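Separin (Saccharomyces cerevisiae, PDB 5U1T) cleaves the Scc1 subunit of cohesin as a caspase-like cysteine protease, triggering chromosome segregation at the onset of anaphase, and is held inactive by securin until then. Local coordinates at residues Ser57-Leu62 and Asn72-Gln77. Residues are numbered along the deposited sequence; the frame is centred on the assembly and turned at random.
Sequences SIYSLL and NSTVKQ
Tyr59 and Thr74 lie opposite each other in register across two antiparallel helical segments, 57-62 and 72-77, whose axes approach to 10.7 Å at an angle of 165°. The CA atoms of Tyr59 and Thr74 are 7.8 Å apart, and the ring of Tyr59 reaches across. The contact is apolar in character and centres on the methyl group of Thr74, which sits over one face of the Tyr59 ring in a CH-pi interaction. CG2 of Thr74 lies 4.0 Å from the ring centroid, displaced toward the rim, and is 3.7 Å from Tyr59 CE1. With CG2 trans to the backbone N (OG1 at chi1 -67°), Thr74 turns its methyl group to the ring and its hydroxyl to the other side, between Ile58 and Leu62. There OG1 of Thr74 is 3.8 Å from CG2 of Ile58, while CD1 of Leu62 packs against the same oxygen. The hydroxyl is nevertheless satisfied, bonding to the carbonyl oxygen of His70 one turn earlier in its own helix. Val75 meets the Tyr59 ring at its edge: its CG2 lies in the ring plane, 3.7 Å from Tyr59 OH. The phenol spans the groove between the helices, and a hydrogen bond between Tyr59 OH and His78 ND1 tethers its far end to the partner helix while the threonine methyl covers one face. Helices 48-64 and 69-87 thus form an antiparallel helical hairpin near the start of the modelled chain, away from the predicted active site. Leu62 closes it toward the turn by packing on Met67 and Ile71, while Tyr59 also touches Glu104 and Thr105, in the loop following helix 91-103.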
loop_
_atom_site.group_PDB
_atom_site.type_symbol
_atom_site.label_atom_id
_atom_site.label_comp_id
_atom_site.label_asym_id
_atom_site.label_seq_id
_atom_site.Cartn_x
_atom_site.Cartn_y
_atom_site.Cartn_z
ATOM N N SER A 57 11.150 6.240 -51.697
ATOM C CA SER A 57 11.334 6.976 -50.474
ATOM C C SER A 57 9.972 7.207 -49.799
ATOM O O SER A 57 9.816 6.978 -48.603
ATOM C CB SER A 57 12.057 8.277 -50.781
ATOM O OG SER A 57 12.037 9.135 -49.675
ATOM N N ILE A 58 8.977 7.602 -50.586
ATOM C CA ILE A 58 7.632 7.875 -50.084
ATOM C C ILE A 58 6.875 6.594 -49.700
ATOM O O ILE A 58 6.241 6.546 -48.645
ATOM C CB ILE A 58 6.789 8.669 -51.121
ATOM C CG1 ILE A 58 7.461 10.001 -51.471
ATOM C CG2 ILE A 58 5.427 8.970 -50.561
ATOM C CD1 ILE A 58 7.054 10.586 -52.859
ATOM N N TYR A 59 6.926 5.571 -50.550
ATOM C CA TYR A 59 6.262 4.302 -50.247
ATOM C C TYR A 59 6.778 3.728 -48.926
ATOM O O TYR A 59 6.033 3.116 -48.185
ATOM C CB TYR A 59 6.479 3.271 -51.362
ATOM C CG TYR A 59 5.619 3.403 -52.606
ATOM C CD1 TYR A 59 4.226 3.357 -52.541
ATOM C CD2 TYR A 59 6.205 3.520 -53.859
ATOM C CE1 TYR A 59 3.450 3.468 -53.680
ATOM C CE2 TYR A 59 5.441 3.629 -54.999
ATOM C CZ TYR A 59 4.067 3.602 -54.909
ATOM O OH TYR A 59 3.320 3.701 -56.069
ATOM N N SER A 60 8.064 3.928 -48.648
ATOM C CA SER A 60 8.687 3.419 -47.433
ATOM C C SER A 60 8.261 4.140 -46.184
ATOM O O SER A 60 7.993 3.519 -45.158
ATOM C CB SER A 60 10.189 3.519 -47.530
ATOM O OG SER A 60 10.672 2.477 -48.326
ATOM N N LEU A 61 8.241 5.459 -46.272
ATOM C CA LEU A 61 7.841 6.285 -45.144
ATOM C C LEU A 61 6.397 6.022 -44.771
ATOM O O LEU A 61 6.084 5.805 -43.605
ATOM C CB LEU A 61 8.022 7.771 -45.446
ATOM C CG LEU A 61 7.611 8.560 -44.206
ATOM C CD1 LEU A 61 8.760 9.394 -43.671
ATOM C CD2 LEU A 61 6.375 9.440 -44.471
ATOM N N LEU A 62 5.530 6.046 -45.772
ATOM C CA LEU A 62 4.102 5.910 -45.582
ATOM C C LEU A 62 3.759 4.579 -44.945
ATOM O O LEU A 62 2.853 4.478 -44.121
ATOM C CB LEU A 62 3.388 6.068 -46.924
ATOM C CG LEU A 62 3.367 7.530 -47.347
ATOM C CD1 LEU A 62 2.732 7.675 -48.710
ATOM C CD2 LEU A 62 2.631 8.343 -46.306
ATOM N N ASN A 72 -2.484 5.427 -51.547
ATOM C CA ASN A 72 -3.427 5.499 -52.663
ATOM C C ASN A 72 -3.140 6.669 -53.580
ATOM O O ASN A 72 -3.176 6.556 -54.819
ATOM C CB ASN A 72 -4.864 5.635 -52.159
ATOM C CG ASN A 72 -5.270 4.522 -51.231
ATOM O OD1 ASN A 72 -4.570 4.201 -50.258
ATOM N ND2 ASN A 72 -6.412 3.919 -51.521
ATOM N N SER A 73 -2.893 7.816 -52.965
ATOM C CA SER A 73 -2.738 9.027 -53.730
ATOM C C SER A 73 -1.395 8.978 -54.463
ATOM O O SER A 73 -1.266 9.534 -55.560
ATOM C CB SER A 73 -2.860 10.250 -52.829
ATOM O OG SER A 73 -1.597 10.584 -52.313
ATOM N N THR A 74 -0.429 8.269 -53.879
ATOM C CA THR A 74 0.892 8.049 -54.486
ATOM C C THR A 74 0.849 7.058 -55.660
ATOM O O THR A 74 1.490 7.260 -56.692
ATOM C CB THR A 74 1.892 7.537 -53.421
ATOM O OG1 THR A 74 2.124 8.572 -52.465
ATOM C CG2 THR A 74 3.226 7.130 -54.034
ATOM N N VAL A 75 0.100 5.976 -55.479
ATOM C CA VAL A 75 -0.128 4.987 -56.517
ATOM C C VAL A 75 -0.784 5.631 -57.742
ATOM O O VAL A 75 -0.469 5.298 -58.889
ATOM C CB VAL A 75 -0.995 3.836 -55.960
ATOM C CG1 VAL A 75 -1.749 3.103 -57.048
ATOM C CG2 VAL A 75 -0.124 2.883 -55.157
ATOM N N LYS A 76 -1.680 6.579 -57.483
ATOM C CA LYS A 76 -2.388 7.292 -58.530
ATOM C C LYS A 76 -1.416 8.071 -59.409
ATOM O O LYS A 76 -1.516 8.057 -60.657
ATOM C CB LYS A 76 -3.426 8.232 -57.913
ATOM C CG LYS A 76 -4.585 8.546 -58.829
ATOM C CD LYS A 76 -5.195 9.885 -58.498
ATOM C CE LYS A 76 -5.967 10.410 -59.697
ATOM N NZ LYS A 76 -7.076 11.265 -59.227
ATOM N N GLN A 77 -0.469 8.738 -58.761
ATOM C CA GLN A 77 0.613 9.400 -59.484
ATOM C C GLN A 77 1.447 8.400 -60.266
ATOM O O GLN A 77 1.829 8.635 -61.424
ATOM C CB GLN A 77 1.500 10.174 -58.516
ATOM C CG GLN A 77 0.873 11.467 -58.060
ATOM C CD GLN A 77 1.562 12.049 -56.868
ATOM O OE1 GLN A 77 1.236 13.157 -56.446
ATOM N NE2 GLN A 77 2.519 11.311 -56.295
#